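Local coordinates for protein UDP-galactopyranose mutase (PDB 3HDQ) that probably interconverts UDP-galactopyranose and UDP-galactofuranose, and binds FAD with its flavin next to the galactose of the UDP-galactose substrate, at residues T180-G185 with E325-E330; M255-T258 with A263-D266. One frame throughout, in Å; residues are numbered along the deposited sequence.

In the fold
From the N terminus the chain lays down strand 30-35 and helix 39-50, the start of the FAD-binding Rossmann-like part. It later runs along helix 159-184, whose last turn is one half of contact 1. Contact 2 then closes a tight connection, with four residues between its two segments, from strand 252-257 of the parallel sheet into helix 261-264. The chain then returns to the mixed sheet, where strand 320-336 meets the end of helix 159-184 and closes contact 1. Contact 2 is nested inside the long loop of contact 1. Their centres lie about 25 Å apart and they do not touch. Contact 1 joins the substrate-binding helix to the mixed sheet, and contact 2 packs within the FAD-binding part.

Contact 1 (T180-G185 with E325-E330); sequences TRKQWG and EYPRAE. With GDU (galactose-uridine-5'-diphosphate), chain K.
The last turn of helix 159-184 meets strand 320-336 where the CA atoms of Gln183 and Pro327 come within 5.4 Å. Pro327 carries the strand side of the contact. Its ring points at the helix end, and Pro327 CB lies 3.3 Å from Lys182 O and 3.6 Å from Gln183 O. These are van der Waals contacts, and Arg275 of strand 274-284 supplies the hydrogen bond to Gln183 O. Gln183 OE1 adds a side-chain contact, 3.6 Å from Pro327 CG. Gln183 CG stands anti to the backbone N (chi1 171°), and the chain then bends at chi2, which brings the amide back to Pro327 although the CB points away from the strand. The same CG lies over one face of the Trp184 ring, near its rim. Lys182 runs past the proline, and its NZ is held by backbone carbonyls, among them that of Tyr303. Another face of the turn holds the substrate. Trp184 NE1 donates to GDU O3D at 3.0 Å (144°), near the plane of the indole, and Thr180 OG1 accepts from GDU O2D, also at 3.0 Å. The two ribose hydroxyls are thus gripped by residues one helical turn apart. Glu325 of the same strand touches FAD and pairs with Arg305, which also binds GDU. The arrangement belongs to the UDP-galactose site of this mutase, where a helix end is packed against the mixed sheet.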
loop_
_atom_site.group_PDB
_atom_site.type_symbol
_atom_site.label_atom_id
_atom_site.label_comp_id
_atom_site.label_asym_id
_atom_site.label_seq_id
_atom_site.Cartn_x
_atom_site.Cartn_y
_atom_site.Cartn_z
ATOM N N THR A 180 15.063 28.280 -13.478
ATOM C CA THR A 180 13.723 28.759 -13.757
ATOM C C THR A 180 13.305 28.502 -15.209
ATOM O O THR A 180 12.241 27.929 -15.453
ATOM C CB THR A 180 13.597 30.242 -13.399
ATOM O OG1 THR A 180 14.015 30.430 -12.039
ATOM C CG2 THR A 180 12.158 30.714 -13.552
ATOM N N ARG A 181 14.143 28.890 -16.164
ATOM C CA ARG A 181 13.838 28.647 -17.571
ATOM C C ARG A 181 13.567 27.176 -17.796
ATOM O O ARG A 181 12.613 26.812 -18.495
ATOM C CB ARG A 181 14.985 29.105 -18.481
ATOM C CG ARG A 181 15.157 30.630 -18.559
ATOM C CD ARG A 181 16.317 31.058 -19.483
ATOM N NE ARG A 181 16.344 32.511 -19.635
ATOM C CZ ARG A 181 17.191 33.179 -20.416
ATOM N NH1 ARG A 181 18.100 32.525 -21.121
ATOM N NH2 ARG A 181 17.121 34.507 -20.492
ATOM N N LYS A 182 14.401 26.330 -17.192
ATOM C CA LYS A 182 14.275 24.883 -17.371
ATOM C C LYS A 182 13.005 24.325 -16.693
ATOM O O LYS A 182 12.255 23.564 -17.302
ATOM C CB LYS A 182 15.535 24.173 -16.876
ATOM C CG LYS A 182 15.621 22.709 -17.265
ATOM C CD LYS A 182 17.057 22.170 -17.147
ATOM C CE LYS A 182 17.569 22.203 -15.714
ATOM N NZ LYS A 182 18.952 21.651 -15.618
ATOM N N GLN A 183 12.762 24.739 -15.452
ATOM C CA GLN A 183 11.604 24.293 -14.678
ATOM C C GLN A 183 10.248 24.712 -15.260
ATOM O O GLN A 183 9.322 23.905 -15.318
ATOM C CB GLN A 183 11.717 24.769 -13.221
ATOM C CG GLN A 183 10.463 24.546 -12.363
ATOM C CD GLN A 183 10.056 23.075 -12.233
ATOM O OE1 GLN A 183 10.740 22.180 -12.719
ATOM N NE2 GLN A 183 8.943 22.832 -11.564
ATOM N N TRP A 184 10.131 25.961 -15.691
ATOM C CA TRP A 184 8.826 26.491 -16.115
ATOM C C TRP A 184 8.643 26.607 -17.622
ATOM O O TRP A 184 7.516 26.677 -18.119
ATOM C CB TRP A 184 8.593 27.851 -15.487
ATOM C CG TRP A 184 8.623 27.790 -14.020
ATOM C CD1 TRP A 184 9.698 28.009 -13.212
ATOM C CD2 TRP A 184 7.531 27.464 -13.162
ATOM N NE1 TRP A 184 9.341 27.851 -11.898
ATOM C CE2 TRP A 184 8.015 27.514 -11.838
ATOM C CE3 TRP A 184 6.190 27.133 -13.383
ATOM C CZ2 TRP A 184 7.202 27.256 -10.736
ATOM C CZ3 TRP A 184 5.382 26.869 -12.283
ATOM C CH2 TRP A 184 5.892 26.937 -10.981
ATOM N N GLY A 185 9.750 26.633 -18.351
ATOM C CA GLY A 185 9.686 26.897 -19.774
ATOM C C GLY A 185 9.426 28.374 -19.986
ATOM O O GLY A 185 9.049 28.787 -21.076
ATOM N N GLU A 325 14.229 14.483 -11.899
ATOM C CA GLU A 325 13.024 15.150 -12.384
ATOM C C GLU A 325 13.232 15.926 -13.685
ATOM O O GLU A 325 14.079 16.817 -13.767
ATOM C CB GLU A 325 12.478 16.118 -11.337
ATOM C CG GLU A 325 11.950 15.487 -10.087
ATOM C CD GLU A 325 11.684 16.524 -9.021
ATOM O OE1 GLU A 325 12.374 16.483 -7.984
ATOM O OE2 GLU A 325 10.810 17.396 -9.229
ATOM N N TYR A 326 12.424 15.602 -14.687
ATOM C CA TYR A 326 12.408 16.353 -15.937
ATOM C C TYR A 326 11.113 17.170 -16.064
ATOM O O TYR A 326 10.021 16.607 -16.093
ATOM C CB TYR A 326 12.535 15.400 -17.128
ATOM C CG TYR A 326 13.778 14.531 -17.111
ATOM C CD1 TYR A 326 13.920 13.497 -16.187
ATOM C CD2 TYR A 326 14.805 14.734 -18.029
ATOM C CE1 TYR A 326 15.059 12.697 -16.171
ATOM C CE2 TYR A 326 15.951 13.936 -18.022
ATOM C CZ TYR A 326 16.073 12.919 -17.095
ATOM O OH TYR A 326 17.206 12.124 -17.087
ATOM N N PRO A 327 11.233 18.501 -16.141
ATOM C CA PRO A 327 10.084 19.394 -16.358
ATOM C C PRO A 327 9.353 19.055 -17.651
ATOM O O PRO A 327 10.005 18.846 -18.674
ATOM C CB PRO A 327 10.730 20.775 -16.486
ATOM C CG PRO A 327 12.039 20.651 -15.767
ATOM C CD PRO A 327 12.500 19.237 -16.028
ATOM N N ARG A 328 8.023 18.998 -17.601
ATOM C CA ARG A 328 7.216 18.702 -18.783
ATOM C C ARG A 328 6.077 19.709 -18.961
ATOM O O ARG A 328 5.426 20.112 -17.999
ATOM C CB ARG A 328 6.642 17.283 -18.697
ATOM C CG ARG A 328 7.677 16.180 -18.804
ATOM C CD ARG A 328 8.246 16.065 -20.218
ATOM N NE ARG A 328 9.349 15.102 -20.294
ATOM C CZ ARG A 328 10.628 15.427 -20.482
ATOM N NH1 ARG A 328 10.969 16.698 -20.624
ATOM N NH2 ARG A 328 11.571 14.485 -20.532
ATOM N N ALA A 329 5.829 20.111 -20.199
ATOM C CA ALA A 329 4.659 20.932 -20.486
ATOM C C ALA A 329 3.378 20.093 -20.402
ATOM O O ALA A 329 2.303 20.611 -20.105
ATOM C CB ALA A 329 4.789 21.553 -21.857
ATOM N N GLU A 330 3.512 18.794 -20.649
ATOM C CA GLU A 330 2.370 17.913 -20.825
ATOM C C GLU A 330 2.340 16.824 -19.752
ATOM O O GLU A 330 3.385 16.302 -19.374
ATOM C CB GLU A 330 2.476 17.250 -22.198
ATOM C CG GLU A 330 1.236 17.334 -23.044
ATOM C CD GLU A 330 1.262 18.525 -23.988
ATOM O OE1 GLU A 330 1.210 18.304 -25.220
ATOM O OE2 GLU A 330 1.343 19.676 -23.501
HETATM N N1 GDU K . 14.864 28.212 -7.972
HETATM C C2 GDU K . 15.936 28.282 -8.612
HETATM N N3 GDU K . 17.088 27.766 -8.543
HETATM C C4 GDU K . 17.216 26.897 -7.525
HETATM C C5 GDU K . 16.039 26.678 -6.651
HETATM C C6 GDU K . 14.899 27.346 -6.919
HETATM O O2 GDU K . 15.832 29.170 -9.716
HETATM O O4 GDU K . 18.264 26.283 -7.340
HETATM C C1D GDU K . 13.666 28.923 -8.317
HETATM C C2D GDU K . 12.764 28.345 -9.434
HETATM O O2D GDU K . 12.003 29.348 -10.095
HETATM C C3D GDU K . 11.896 27.400 -8.628
HETATM C C4D GDU K . 11.561 28.327 -7.460
HETATM O O4D GDU K . 12.751 29.084 -7.216
HETATM O O3D GDU K . 10.756 26.983 -9.374
HETATM C C5D GDU K . 10.880 27.684 -6.261
HETATM O O5D GDU K . 11.856 26.747 -5.768
HETATM P PA GDU K . 11.445 25.383 -5.048
HETATM O O1A GDU K . 12.662 24.831 -4.389
HETATM O O2A GDU K . 10.441 25.700 -4.019
HETATM O O3A GDU K . 10.966 24.313 -6.118
HETATM P PB GDU K . 9.957 23.145 -5.768
HETATM O O1B GDU K . 9.820 22.476 -7.084
HETATM O O2B GDU K . 8.594 23.539 -5.335
HETATM O O3B GDU K . 10.564 22.047 -4.765
HETATM C "C1'" GDU K . 9.972 21.025 -3.939
HETATM C "C2'" GDU K . 9.530 21.653 -2.602
HETATM C "C3'" GDU K . 10.740 22.476 -2.100
HETATM C "C4'" GDU K . 11.865 21.472 -1.709
HETATM C "C5'" GDU K . 12.128 20.528 -2.916
HETATM C "C6'" GDU K . 13.018 19.302 -2.564
HETATM O "O2'" GDU K . 8.322 22.424 -2.749
HETATM O "O3'" GDU K . 10.319 23.305 -0.993
HETATM O "O4'" GDU K . 11.422 20.736 -0.549
HETATM O "O5'" GDU K . 10.999 20.034 -3.689
HETATM O "O6'" GDU K . 14.402 19.490 -2.945
#

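Contact 2 (M255-T258 with A263-D266); sequences MIYT and AFFD. With FAD (flavin-adenine dinucleotide), chain L.
The Tyr257 ring takes Phe264 on one face, with Phe264 CD1 3.6 Å above the plane and over the ring centre. The Phe264 ring turns its edge to that face. The centroids are 4.8 Å apart and the planes meet at 55°, an inclined edge-to-face pair. Phe264 CB sits over the same face, 4.1 Å from the centroid of the Tyr257 ring, and makes a CH-pi contact. Met255 approaches Phe264 at the ring edge. Its SD is 3.7 Å from Phe264 CE1 and close to the ring plane, a Met-aromatic contact. Phe265, the next residue, receives Phe264 CD2 over the centre of its own ring. Both Tyr257 and Phe264 carry CG anti to the backbone N (chi1 -179° and -176°), which carries each ring away from its own backbone and against the other. Met255 and Tyr257 point to this same side of strand 252-257, part of the parallel sheet of the Rossmann-like fold. The strand end leads to the cofactor: Thr258 OG1 lies 3.6 Å from FAD O4B and is hydrogen-bonded to Val35. Replacing Tyr257 with an alanine would probably leave the Phe264 edge without its aromatic face and the carbonyl of Pro260 without the hydroxyl that binds it. Phe264 also meets Phe361 edge-to-face and touches Tyr243, an FAD-binding residue. Past Phe264 the helix ends in a Schellman motif. Asp266, with positive phi, is its C-prime residue, and Asp266 N bonds to Ala263 O at 3.1 Å.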
loop_
_atom_site.group_PDB
_atom_site.type_symbol
_atom_site.label_atom_id
_atom_site.label_comp_id
_atom_site.label_asym_id
_atom_site.label_seq_id
_atom_site.Cartn_x
_atom_site.Cartn_y
_atom_site.Cartn_z
ATOM N N MET A 255 -20.117 18.225 -2.462
ATOM C CA MET A 255 -18.859 17.815 -3.075
ATOM C C MET A 255 -17.694 18.700 -2.636
ATOM O O MET A 255 -17.815 19.932 -2.560
ATOM C CB MET A 255 -18.944 17.796 -4.613
ATOM C CG MET A 255 -17.610 17.439 -5.259
ATOM S SD MET A 255 -17.509 17.457 -7.062
ATOM C CE MET A 255 -18.424 15.970 -7.456
ATOM N N ILE A 256 -16.574 18.050 -2.329
ATOM C CA ILE A 256 -15.313 18.735 -2.096
ATOM C C ILE A 256 -14.378 18.320 -3.224
ATOM O O ILE A 256 -14.070 17.147 -3.366
ATOM C CB ILE A 256 -14.736 18.394 -0.703
ATOM C CG1 ILE A 256 -15.664 18.954 0.382
ATOM C CG2 ILE A 256 -13.327 18.973 -0.531
ATOM C CD1 ILE A 256 -15.155 18.803 1.778
ATOM N N TYR A 257 -13.968 19.284 -4.048
ATOM C CA TYR A 257 -13.149 19.002 -5.225
ATOM C C TYR A 257 -11.715 19.518 -5.027
ATOM O O TYR A 257 -11.513 20.663 -4.612
ATOM C CB TYR A 257 -13.800 19.602 -6.496
ATOM C CG TYR A 257 -13.030 19.352 -7.784
ATOM C CD1 TYR A 257 -13.147 18.152 -8.468
ATOM C CD2 TYR A 257 -12.184 20.324 -8.312
ATOM C CE1 TYR A 257 -12.432 17.920 -9.639
ATOM C CE2 TYR A 257 -11.482 20.114 -9.473
ATOM C CZ TYR A 257 -11.598 18.911 -10.135
ATOM O OH TYR A 257 -10.885 18.704 -11.308
ATOM N N THR A 258 -10.729 18.665 -5.306
ATOM C CA THR A 258 -9.320 19.024 -5.110
ATOM C C THR A 258 -8.491 18.804 -6.386
ATOM O O THR A 258 -7.265 18.868 -6.365
ATOM C CB THR A 258 -8.679 18.287 -3.899
ATOM O OG1 THR A 258 -8.423 16.910 -4.216
ATOM C CG2 THR A 258 -9.588 18.374 -2.661
ATOM N N ALA A 263 -10.541 21.795 -15.565
ATOM C CA ALA A 263 -11.164 20.534 -15.961
ATOM C C ALA A 263 -12.546 20.365 -15.358
ATOM O O ALA A 263 -13.434 19.800 -15.988
ATOM C CB ALA A 263 -10.281 19.343 -15.575
ATOM N N PHE A 264 -12.729 20.846 -14.135
ATOM C CA PHE A 264 -14.028 20.710 -13.490
ATOM C C PHE A 264 -15.092 21.417 -14.322
ATOM O O PHE A 264 -16.227 20.954 -14.428
ATOM C CB PHE A 264 -13.993 21.274 -12.076
ATOM C CG PHE A 264 -15.268 21.073 -11.320
ATOM C CD1 PHE A 264 -15.478 19.913 -10.587
ATOM C CD2 PHE A 264 -16.262 22.036 -11.343
ATOM C CE1 PHE A 264 -16.659 19.725 -9.893
ATOM C CE2 PHE A 264 -17.442 21.851 -10.650
ATOM C CZ PHE A 264 -17.639 20.693 -9.927
ATOM N N PHE A 265 -14.709 22.539 -14.921
ATOM C CA PHE A 265 -15.638 23.326 -15.703
ATOM C C PHE A 265 -15.385 23.128 -17.201
ATOM O O PHE A 265 -15.555 24.049 -18.003
ATOM C CB PHE A 265 -15.550 24.803 -15.298
ATOM C CG PHE A 265 -16.022 25.074 -13.888
ATOM C CD1 PHE A 265 -15.117 25.373 -12.877
ATOM C CD2 PHE A 265 -17.377 25.026 -13.573
ATOM C CE1 PHE A 265 -15.551 25.620 -11.585
ATOM C CE2 PHE A 265 -17.821 25.276 -12.274
ATOM C CZ PHE A 265 -16.908 25.575 -11.283
ATOM N N ASP A 266 -14.975 21.917 -17.565
ATOM C CA ASP A 266 -14.854 21.510 -18.966
ATOM C C ASP A 266 -14.024 22.472 -19.822
ATOM O O ASP A 266 -14.313 22.658 -21.005
ATOM C CB ASP A 266 -16.243 21.328 -19.597
ATOM C CG ASP A 266 -17.027 20.165 -18.987
ATOM O OD1 ASP A 266 -16.410 19.163 -18.557
ATOM O OD2 ASP A 266 -18.275 20.250 -18.951
HETATM P PA FAD L . -2.761 16.533 -4.717
HETATM O O1A FAD L . -1.746 15.788 -4.074
HETATM O O2A FAD L . -2.360 16.827 -6.030
HETATM O O5B FAD L . -4.020 15.635 -4.726
HETATM C C5B FAD L . -5.155 15.876 -5.469
HETATM C C4B FAD L . -5.705 14.548 -5.872
HETATM O O4B FAD L . -6.859 14.717 -6.613
HETATM C C3B FAD L . -4.721 13.857 -6.784
HETATM O O3B FAD L . -4.220 12.680 -6.246
HETATM C C2B FAD L . -5.504 13.567 -8.020
HETATM O O2B FAD L . -5.225 12.291 -8.453
HETATM C C1B FAD L . -6.925 13.726 -7.566
HETATM N N9A FAD L . -7.813 14.032 -8.683
HETATM C C8A FAD L . -7.729 15.028 -9.573
HETATM N N7A FAD L . -8.718 14.948 -10.426
HETATM C C5A FAD L . -9.459 13.899 -10.106
HETATM C C6A FAD L . -10.598 13.339 -10.641
HETATM N N6A FAD L . -11.255 13.942 -11.571
HETATM N N1A FAD L . -11.142 12.236 -10.086
HETATM C C2A FAD L . -10.560 11.667 -9.011
HETATM N N3A FAD L . -9.445 12.216 -8.488
HETATM C C4A FAD L . -8.891 13.302 -9.023
HETATM N N1 FAD L . 5.463 20.238 -0.402
HETATM C C2 FAD L . 6.159 20.401 0.728
HETATM O O2 FAD L . 5.659 20.871 1.706
HETATM N N3 FAD L . 7.439 20.015 0.744
HETATM C C4 FAD L . 8.008 19.470 -0.358
HETATM O O4 FAD L . 9.141 19.123 -0.358
HETATM C C4X FAD L . 7.290 19.330 -1.488
HETATM N N5 FAD L . 7.874 18.802 -2.582
HETATM C C5X FAD L . 7.154 18.658 -3.713
HETATM C C6 FAD L . 7.753 18.106 -4.819
HETATM C C7 FAD L . 7.033 17.953 -5.970
HETATM C C7M FAD L . 7.664 17.370 -7.167
HETATM C C8 FAD L . 5.723 18.330 -6.016
HETATM C C8M FAD L . 4.990 18.151 -7.292
HETATM C C9 FAD L . 5.120 18.876 -4.901
HETATM C C9A FAD L . 5.833 19.051 -3.741
HETATM N N10 FAD L . 5.253 19.581 -2.624
HETATM C C10 FAD L . 6.000 19.719 -1.509
HETATM C "C1'" FAD L . 3.872 20.125 -2.643
HETATM C "C2'" FAD L . 2.815 19.099 -2.305
HETATM O "O2'" FAD L . 2.889 18.132 -3.290
HETATM C "C3'" FAD L . 1.400 19.669 -2.305
HETATM O "O3'" FAD L . 1.162 20.609 -1.353
HETATM C "C4'" FAD L . 0.429 18.648 -1.837
HETATM O "O4'" FAD L . 0.994 17.428 -2.204
HETATM C "C5'" FAD L . -0.890 18.930 -2.493
HETATM O "O5'" FAD L . -1.990 18.379 -1.870
HETATM P P FAD L . -3.350 18.391 -2.616
HETATM O O1P FAD L . -4.266 17.574 -1.922
HETATM O O2P FAD L . -3.812 19.727 -2.607
HETATM O O3P FAD L . -3.108 17.917 -4.082
#